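Local coordinates for penaeus monodon metallodensovirus major capsid protein (Penaeus monodon metallodensovirus, PDB 6WH7) that builds the capsid of a penaeid shrimp densovirus, sixty copies assembling into the shell that in parvoviruses encloses the single-stranded DNA genome, at residues T50-L55 / W304-Q309; Y91-T96 / S232-A237; S168-Y171 / V177-V180; A190-V193 / A198-P201. One frame throughout, in Å; residues are numbered along the deposited sequence.

Contact 1: residues T50-L55 / W304-Q309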
# COMPACT_ATOMS: atom_id res chain seq x y z
N THR A 50 3.04 -43.76 75.98
CA THR A 50 2.14 -44.03 74.87
C THR A 50 0.68 -43.91 75.30
O THR A 50 0.33 -44.03 76.48
CB THR A 50 2.37 -45.43 74.31
OG1 THR A 50 2.17 -46.40 75.34
CG2 THR A 50 3.76 -45.56 73.76
N ASP A 51 -0.18 -43.66 74.32
CA ASP A 51 -1.60 -43.50 74.57
C ASP A 51 -2.26 -44.86 74.74
O ASP A 51 -2.11 -45.74 73.89
CB ASP A 51 -2.24 -42.74 73.41
CG ASP A 51 -3.71 -42.51 73.61
OD1 ASP A 51 -4.07 -41.73 74.52
OD2 ASP A 51 -4.51 -43.09 72.85
N TYR A 52 -2.98 -45.03 75.84
CA TYR A 52 -3.80 -46.21 76.04
C TYR A 52 -5.26 -46.00 75.67
O TYR A 52 -6.04 -46.95 75.74
CB TYR A 52 -3.73 -46.69 77.49
CG TYR A 52 -2.41 -47.27 77.90
CD1 TYR A 52 -1.62 -47.93 76.98
CD2 TYR A 52 -2.00 -47.24 79.21
CE1 TYR A 52 -0.43 -48.48 77.35
CE2 TYR A 52 -0.82 -47.81 79.59
CZ TYR A 52 -0.04 -48.43 78.65
OH TYR A 52 1.16 -48.99 79.02
N ILE A 53 -5.66 -44.79 75.28
CA ILE A 53 -7.06 -44.55 74.98
C ILE A 53 -7.42 -45.06 73.60
O ILE A 53 -8.50 -45.63 73.40
CB ILE A 53 -7.41 -43.07 75.15
CG1 ILE A 53 -7.42 -42.69 76.62
CG2 ILE A 53 -8.75 -42.76 74.54
CD1 ILE A 53 -7.65 -41.22 76.84
N ALA A 54 -6.53 -44.87 72.62
CA ALA A 54 -6.87 -45.13 71.23
C ALA A 54 -7.37 -46.55 71.03
O ALA A 54 -8.36 -46.78 70.32
CB ALA A 54 -5.67 -44.86 70.34
N LEU A 55 -6.70 -47.53 71.63
CA LEU A 55 -7.08 -48.92 71.45
C LEU A 55 -8.32 -49.31 72.25
O LEU A 55 -9.02 -50.24 71.86
CB LEU A 55 -5.93 -49.84 71.83
CG LEU A 55 -4.75 -49.89 70.87
CD1 LEU A 55 -3.62 -50.63 71.51
CD2 LEU A 55 -5.18 -50.59 69.61
N TRP A 304 -10.93 -54.22 75.80
CA TRP A 304 -10.53 -53.88 77.15
C TRP A 304 -9.48 -52.78 77.16
O TRP A 304 -8.84 -52.47 76.15
CB TRP A 304 -10.00 -55.12 77.85
CG TRP A 304 -11.06 -56.15 77.96
CD1 TRP A 304 -11.25 -57.21 77.14
CD2 TRP A 304 -12.10 -56.19 78.93
NE1 TRP A 304 -12.33 -57.93 77.55
CE2 TRP A 304 -12.88 -57.32 78.65
CE3 TRP A 304 -12.45 -55.39 80.01
CZ2 TRP A 304 -13.98 -57.67 79.41
CZ3 TRP A 304 -13.54 -55.74 80.76
CH2 TRP A 304 -14.29 -56.86 80.46
N GLU A 305 -9.32 -52.17 78.33
CA GLU A 305 -8.35 -51.10 78.50
C GLU A 305 -6.93 -51.60 78.27
O GLU A 305 -6.57 -52.71 78.68
CB GLU A 305 -8.45 -50.53 79.91
CG GLU A 305 -9.76 -49.85 80.21
CD GLU A 305 -10.82 -50.82 80.67
OE1 GLU A 305 -10.54 -52.03 80.72
OE2 GLU A 305 -11.93 -50.37 80.97
N GLN A 306 -6.13 -50.78 77.62
CA GLN A 306 -4.72 -51.09 77.48
C GLN A 306 -3.98 -50.81 78.78
O GLN A 306 -4.44 -50.08 79.65
CB GLN A 306 -4.09 -50.28 76.36
CG GLN A 306 -4.61 -50.65 75.01
CD GLN A 306 -4.41 -52.11 74.71
OE1 GLN A 306 -3.41 -52.70 75.10
NE2 GLN A 306 -5.36 -52.70 74.02
N GLY A 307 -2.82 -51.42 78.91
CA GLY A 307 -1.99 -51.20 80.06
C GLY A 307 -2.29 -52.16 81.18
O GLY A 307 -3.00 -53.15 81.03
N VAL A 308 -1.72 -51.84 82.34
CA VAL A 308 -1.93 -52.67 83.52
C VAL A 308 -3.38 -52.64 83.94
O VAL A 308 -3.85 -53.57 84.59
CB VAL A 308 -0.99 -52.20 84.64
CG1 VAL A 308 -1.15 -53.06 85.87
CG2 VAL A 308 0.43 -52.23 84.15
N GLN A 309 -4.12 -51.60 83.56
CA GLN A 309 -5.54 -51.53 83.89
C GLN A 309 -6.29 -52.73 83.33
O GLN A 309 -7.28 -53.16 83.92
CB GLN A 309 -6.13 -50.24 83.34
CG GLN A 309 -7.52 -49.96 83.81
CD GLN A 309 -8.02 -48.64 83.31
OE1 GLN A 309 -7.33 -47.96 82.57
NE2 GLN A 309 -9.20 -48.26 83.74
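Q306 has CG anti to its carbonyl carbon (chi1 -67°), and the chain then bends at chi2 (-57°), which turns the amide to the L55 side. Its CB meets the Y52 ring at CD1, 3.5 Å away. Its CG packs on L55 CB, also at 3.5 Å. L55 CD1 lies 3.6 Å from CD of the Q306 amide. The next residue, G307, lies over the same face of the Y52 ring as the Q306 carbonyl. G307 CA stands 3.9 Å from the Y52 ring centroid and 23° off the normal, a CH-pi contact. On the N-terminal side, D51 caps helix 53-57: D51 OD2 accepts from A54 N at 2.7 Å. This fixes the turn that carries both Y52 and L55. The pairing joins the N-terminal region to the loop after strand 287-302, at a junction of subunits. Q306 OE1 accepts from K65 N of a second subunit, and Q306 NE2 donates to A63 O of that subunit. The amide thus pairs with backbone much as a peptide group would. Its methylenes do the apolar packing within the chain, while its polar end serves the subunit interface.

Contact 2: residues Y91-T96 / S232-A237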
# COMPACT_ATOMS: atom_id res chain seq x y z
N TYR A 91 -32.64 -62.75 66.48
CA TYR A 91 -31.56 -62.61 65.52
C TYR A 91 -30.31 -63.40 65.88
O TYR A 91 -29.71 -64.05 65.01
CB TYR A 91 -31.21 -61.14 65.38
CG TYR A 91 -32.36 -60.35 64.86
CD1 TYR A 91 -32.55 -60.19 63.51
CD2 TYR A 91 -33.27 -59.78 65.72
CE1 TYR A 91 -33.60 -59.48 63.02
CE2 TYR A 91 -34.32 -59.06 65.25
CZ TYR A 91 -34.48 -58.91 63.90
OH TYR A 91 -35.53 -58.19 63.40
N CYS A 92 -29.87 -63.33 67.13
CA CYS A 92 -28.59 -63.87 67.54
C CYS A 92 -28.68 -65.23 68.20
O CYS A 92 -27.67 -65.75 68.67
CB CYS A 92 -27.87 -62.87 68.45
SG CYS A 92 -28.89 -62.14 69.69
N GLU A 93 -29.87 -65.82 68.24
CA GLU A 93 -30.08 -67.10 68.88
C GLU A 93 -31.00 -67.92 68.00
O GLU A 93 -32.04 -67.42 67.56
CB GLU A 93 -30.65 -66.90 70.27
CG GLU A 93 -31.00 -68.13 71.02
CD GLU A 93 -31.28 -67.82 72.46
OE1 GLU A 93 -31.10 -66.65 72.84
OE2 GLU A 93 -31.69 -68.73 73.20
N TYR A 94 -30.63 -69.16 67.72
CA TYR A 94 -31.28 -69.93 66.67
C TYR A 94 -32.25 -70.89 67.34
O TYR A 94 -31.86 -71.97 67.78
CB TYR A 94 -30.22 -70.67 65.86
CG TYR A 94 -30.69 -71.37 64.61
CD1 TYR A 94 -30.99 -70.65 63.47
CD2 TYR A 94 -30.79 -72.75 64.56
CE1 TYR A 94 -31.40 -71.27 62.33
CE2 TYR A 94 -31.20 -73.38 63.41
CZ TYR A 94 -31.50 -72.63 62.30
OH TYR A 94 -31.91 -73.25 61.15
N ASN A 95 -33.52 -70.53 67.33
CA ASN A 95 -34.55 -71.33 67.99
C ASN A 95 -35.41 -71.91 66.88
O ASN A 95 -36.30 -71.23 66.35
CB ASN A 95 -35.38 -70.47 68.94
CG ASN A 95 -34.58 -69.98 70.12
OD1 ASN A 95 -34.52 -68.78 70.38
ND2 ASN A 95 -33.99 -70.90 70.86
N THR A 96 -35.17 -73.17 66.56
CA THR A 96 -35.85 -73.82 65.46
C THR A 96 -35.87 -75.31 65.75
O THR A 96 -34.90 -75.84 66.28
CB THR A 96 -35.14 -73.55 64.13
OG1 THR A 96 -35.05 -72.14 63.91
CG2 THR A 96 -35.90 -74.17 62.99
N SER A 232 -23.44 -56.85 79.16
CA SER A 232 -23.98 -58.13 79.59
C SER A 232 -24.75 -58.77 78.44
O SER A 232 -24.84 -58.22 77.34
CB SER A 232 -24.86 -57.97 80.82
OG SER A 232 -25.40 -59.21 81.23
N ASP A 233 -25.32 -59.94 78.70
CA ASP A 233 -26.10 -60.62 77.69
C ASP A 233 -27.49 -60.01 77.58
O ASP A 233 -28.01 -59.43 78.54
CB ASP A 233 -26.20 -62.12 77.98
CG ASP A 233 -26.87 -62.42 79.30
OD1 ASP A 233 -27.11 -61.48 80.09
OD2 ASP A 233 -27.16 -63.60 79.55
N TYR A 234 -28.09 -60.13 76.40
CA TYR A 234 -29.40 -59.54 76.19
C TYR A 234 -30.45 -60.23 77.04
O TYR A 234 -31.26 -59.56 77.69
CB TYR A 234 -29.77 -59.56 74.70
CG TYR A 234 -29.77 -60.92 74.06
CD1 TYR A 234 -30.90 -61.71 74.05
CD2 TYR A 234 -28.63 -61.40 73.44
CE1 TYR A 234 -30.89 -62.94 73.47
CE2 TYR A 234 -28.62 -62.63 72.87
CZ TYR A 234 -29.74 -63.40 72.87
OH TYR A 234 -29.72 -64.64 72.28
N GLY A 235 -30.45 -61.56 77.09
CA GLY A 235 -31.28 -62.25 78.06
C GLY A 235 -32.76 -62.04 77.89
O GLY A 235 -33.40 -61.47 78.77
N ASN A 236 -33.30 -62.45 76.74
CA ASN A 236 -34.70 -62.24 76.35
C ASN A 236 -35.14 -60.80 76.58
O ASN A 236 -36.19 -60.51 77.15
CB ASN A 236 -35.66 -63.27 76.99
CG ASN A 236 -35.77 -63.19 78.50
OD1 ASN A 236 -35.80 -62.12 79.09
ND2 ASN A 236 -35.85 -64.35 79.13
N ALA A 237 -34.34 -59.89 76.06
CA ALA A 237 -34.66 -58.48 75.95
C ALA A 237 -35.09 -58.18 74.53
O ALA A 237 -34.65 -58.82 73.57
CB ALA A 237 -33.46 -57.62 76.32
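The hydroxyl of Y234 donates to E93 OE1, with OH and OE1 2.5 Å apart. The bond reaches OE1 from the anti side of the carboxylate, 17° out of its plane. The tyrosine ring and the carboxylate are turned 55° against each other. E93 reaches over because its chain is extended, with CG anti to the backbone N (chi1 176°). H106 ND1 makes a weak second hydrogen bond to Y234 OH, and the other carboxylate oxygen, E93 OE2, is in a salt bridge with R89. The acid therefore links an arginine of helix 88-92 to a tyrosine from a distant loop. That loop follows strand 229-230. The contact is buried near the middle of the chain, beside strands 59-75 and 287-302, which pair antiparallel in the sheet framework of the probable parvoviral jelly roll. C92 adds an apolar touch from the end of the helix. Its SG lies 3.2 Å from Y234 CE2 and 3.9 Å from the ring centroid, an oblique sulfur-aromatic contact. C92 also packs on I64 and I297 of those two strands. Y234 has a further aromatic neighbour in Y110, whose ring meets it edge-to-face and whose OH bonds Y234 N.

Contact 3: residues S168-Y171 / V177-V180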
# COMPACT_ATOMS: atom_id res chain seq x y z
N SER A 168 -50.87 -52.60 70.27
CA SER A 168 -49.78 -52.19 71.13
C SER A 168 -49.07 -53.40 71.72
O SER A 168 -47.83 -53.48 71.71
CB SER A 168 -50.31 -51.30 72.25
OG SER A 168 -49.29 -50.97 73.16
N LYS A 169 -49.83 -54.34 72.23
CA LYS A 169 -49.33 -55.54 72.87
C LYS A 169 -50.11 -56.71 72.31
O LYS A 169 -51.32 -56.61 72.07
CB LYS A 169 -49.48 -55.46 74.38
CG LYS A 169 -48.92 -56.62 75.12
CD LYS A 169 -49.23 -56.51 76.58
CE LYS A 169 -48.47 -55.39 77.23
NZ LYS A 169 -48.77 -55.32 78.68
N VAL A 170 -49.42 -57.82 72.09
CA VAL A 170 -49.97 -58.93 71.33
C VAL A 170 -49.84 -60.20 72.15
O VAL A 170 -48.76 -60.51 72.65
CB VAL A 170 -49.24 -59.08 69.98
CG1 VAL A 170 -49.75 -60.26 69.27
CG2 VAL A 170 -49.45 -57.85 69.14
N TYR A 171 -50.93 -60.92 72.29
CA TYR A 171 -50.99 -62.12 73.10
C TYR A 171 -51.21 -63.34 72.23
O TYR A 171 -51.78 -63.24 71.14
CB TYR A 171 -52.13 -62.03 74.12
CG TYR A 171 -51.97 -60.95 75.14
CD1 TYR A 171 -51.33 -61.20 76.34
CD2 TYR A 171 -52.46 -59.68 74.92
CE1 TYR A 171 -51.19 -60.22 77.28
CE2 TYR A 171 -52.32 -58.70 75.85
CZ TYR A 171 -51.69 -58.97 77.03
OH TYR A 171 -51.55 -57.98 77.97
N VAL A 177 -49.77 -71.21 72.89
CA VAL A 177 -48.74 -70.57 73.68
C VAL A 177 -47.56 -70.30 72.75
O VAL A 177 -47.48 -70.81 71.64
CB VAL A 177 -48.32 -71.43 74.89
CG1 VAL A 177 -47.46 -72.60 74.46
CG2 VAL A 177 -47.66 -70.57 75.94
N TRP A 178 -46.63 -69.46 73.23
CA TRP A 178 -45.51 -68.96 72.43
C TRP A 178 -44.20 -69.43 73.05
O TRP A 178 -43.57 -68.68 73.82
CB TRP A 178 -45.54 -67.44 72.34
CG TRP A 178 -46.61 -66.92 71.48
CD1 TRP A 178 -47.48 -67.64 70.72
CD2 TRP A 178 -46.94 -65.55 71.27
NE1 TRP A 178 -48.33 -66.81 70.05
CE2 TRP A 178 -48.02 -65.51 70.37
CE3 TRP A 178 -46.43 -64.35 71.75
CZ2 TRP A 178 -48.59 -64.33 69.95
CZ3 TRP A 178 -47.00 -63.18 71.34
CH2 TRP A 178 -48.07 -63.17 70.44
N PRO A 179 -43.75 -70.64 72.74
CA PRO A 179 -42.47 -71.10 73.27
C PRO A 179 -41.34 -70.22 72.76
O PRO A 179 -41.29 -69.85 71.60
CB PRO A 179 -42.36 -72.52 72.72
CG PRO A 179 -43.75 -72.93 72.47
CD PRO A 179 -44.43 -71.70 71.99
N VAL A 180 -40.41 -69.89 73.67
CA VAL A 180 -39.30 -69.06 73.25
C VAL A 180 -38.32 -69.87 72.43
O VAL A 180 -37.52 -69.30 71.68
CB VAL A 180 -38.61 -68.42 74.48
CG1 VAL A 180 -37.70 -69.42 75.16
CG2 VAL A 180 -37.87 -67.19 74.09
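The indole of W178 meets V170 at its edge: V170 CG1 lies in the ring plane, 3.6 Å from W178 CH2. Two backbone carbonyls come to the same six-membered ring obliquely. V170 O is 3.5 Å from W178 CZ3, and Y171 O is 3.6 Å from W178 CZ2. Outside the two segments, the ring of Y188 stacks on the indole. Both segments belong to strand 169-179, an outermost strand, within this chain, of a three-stranded antiparallel sheet with 340-345 and 335-337. The strand is interrupted between them, and the side chain of W178 spans the gap. V170 and W178 bond through their backbones to I344 and I341 of the neighbouring strand 340-345, so one partner strand holds both parts. W178 CG is anti to its carbonyl carbon (chi1 -71°), and the indole then extends toward V170 and Y171. The side chains of V170 and W178 cross at about a right angle. V170 and W178 also both touch V82 of strand 79-83, which belongs to the five-stranded sheet. The contact therefore packs between two sheets of the fold. At the pyrrole end, the buried polar atom of the indole is satisfied: W178 NE1 donates to V189 O.

Contact 4: residues A190-V193 / A198-P201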
# COMPACT_ATOMS: atom_id res chain seq x y z
N ALA A 190 -51.57 -64.78 66.83
CA ALA A 190 -52.44 -63.91 67.60
C ALA A 190 -53.75 -63.78 66.87
O ALA A 190 -53.78 -63.60 65.65
CB ALA A 190 -51.81 -62.54 67.80
N SER A 191 -54.84 -63.87 67.61
CA SER A 191 -56.17 -63.66 67.06
C SER A 191 -56.63 -62.28 67.49
O SER A 191 -56.91 -62.05 68.66
CB SER A 191 -57.14 -64.74 67.54
OG SER A 191 -58.43 -64.53 67.01
N THR A 192 -56.69 -61.36 66.54
CA THR A 192 -57.18 -60.02 66.82
C THR A 192 -58.70 -60.02 66.82
O THR A 192 -59.33 -60.39 65.83
CB THR A 192 -56.61 -59.02 65.82
OG1 THR A 192 -57.12 -57.71 66.09
CG2 THR A 192 -56.90 -59.44 64.38
N VAL A 193 -59.29 -59.65 67.95
CA VAL A 193 -60.73 -59.73 68.14
C VAL A 193 -61.18 -58.50 68.92
O VAL A 193 -60.65 -58.22 70.00
CB VAL A 193 -61.15 -61.02 68.87
CG1 VAL A 193 -62.62 -61.02 69.17
CG2 VAL A 193 -60.80 -62.25 68.04
N ALA A 198 -64.33 -59.82 64.89
CA ALA A 198 -63.07 -60.48 64.58
C ALA A 198 -62.37 -59.64 63.53
O ALA A 198 -62.80 -59.60 62.37
CB ALA A 198 -63.30 -61.91 64.10
N ILE A 199 -61.29 -58.98 63.93
CA ILE A 199 -60.56 -58.12 63.01
C ILE A 199 -59.83 -58.98 61.99
O ILE A 199 -59.27 -60.03 62.31
CB ILE A 199 -59.55 -57.25 63.79
CG1 ILE A 199 -60.21 -56.52 64.96
CG2 ILE A 199 -58.90 -56.26 62.88
CD1 ILE A 199 -61.25 -55.53 64.59
N ILE A 200 -59.85 -58.54 60.73
CA ILE A 200 -58.96 -59.08 59.71
C ILE A 200 -57.66 -58.27 59.77
O ILE A 200 -57.70 -57.05 59.57
CB ILE A 200 -59.58 -59.00 58.31
CG1 ILE A 200 -60.87 -59.82 58.25
CG2 ILE A 200 -58.61 -59.49 57.27
CD1 ILE A 200 -60.66 -61.27 58.51
N PRO A 201 -56.52 -58.91 60.04
CA PRO A 201 -55.31 -58.13 60.34
C PRO A 201 -54.90 -57.18 59.22
O PRO A 201 -54.52 -56.04 59.50
CB PRO A 201 -54.26 -59.22 60.57
CG PRO A 201 -55.04 -60.38 61.03
CD PRO A 201 -56.30 -60.34 60.24
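T192 lies in the chain reversal after strand 189-191, its side chain set against I199 from CB to both branches. CB is 4.0 Å from I199 CB. The hydroxyl branch, T192 OG1, rests on the aliphatic base of the isoleucine, 3.4 Å from I199 CB and 3.5 Å from I199 CG1. The methyl branch, T192 CG2, is 3.2 Å from I199 O and 3.5 Å from I199 CB, and reaches on to P201 CG at 3.9 Å. T192 OG1 is anti to the backbone N (chi1 179°), and this turns both branches against the isoleucine. The loop leaving the strand doubles back within a few residues and leads into helix 201-204. The strand is an outer strand, within this chain, of the five-stranded antiparallel sheet, where A190 bonds through its backbone to M80 of strand 79-83. T192 and P201 both pack on M80, so the two arms of the turn share a support in that sheet. The side chains of T192 and I199 cross at about a right angle. I199 begins by pointing at T192, but its far end leads away toward other subunits. There it packs on Y99 of a sixth subunit and V314 of a fifth subunit, while I200 packs on F69 of the sixth. The turn thus faces neighbouring copies in the capsid. Nearer the tip of the turn, V193 CA and A198 CA are 4.3 Å apart. One weak backbone bond joins the arms: I199 N donates to T192 O at 3.1 Å, with an N-H...O angle of 131°.

Contact 1 joins the two ends of the long region that holds all the others. Contact 2 closes a shorter span within it, and contacts 3 and 4 follow in series inside that span. Contact 1 stands apart, about 45 Å from contact 3 and 56 Å from contact 4 between centres, on the other side of the chain's centre. Contacts 2 and 3 are about 16 Å apart and touch. Contacts 3 and 4 are about 14 Å apart and touch through V170 and A190, with strand 79-83 packing beside both. Contact 2 lies nearest the chain's centre, about 9 Å away between centres, while contacts 1 and 4 bring turns to different subunit interfaces.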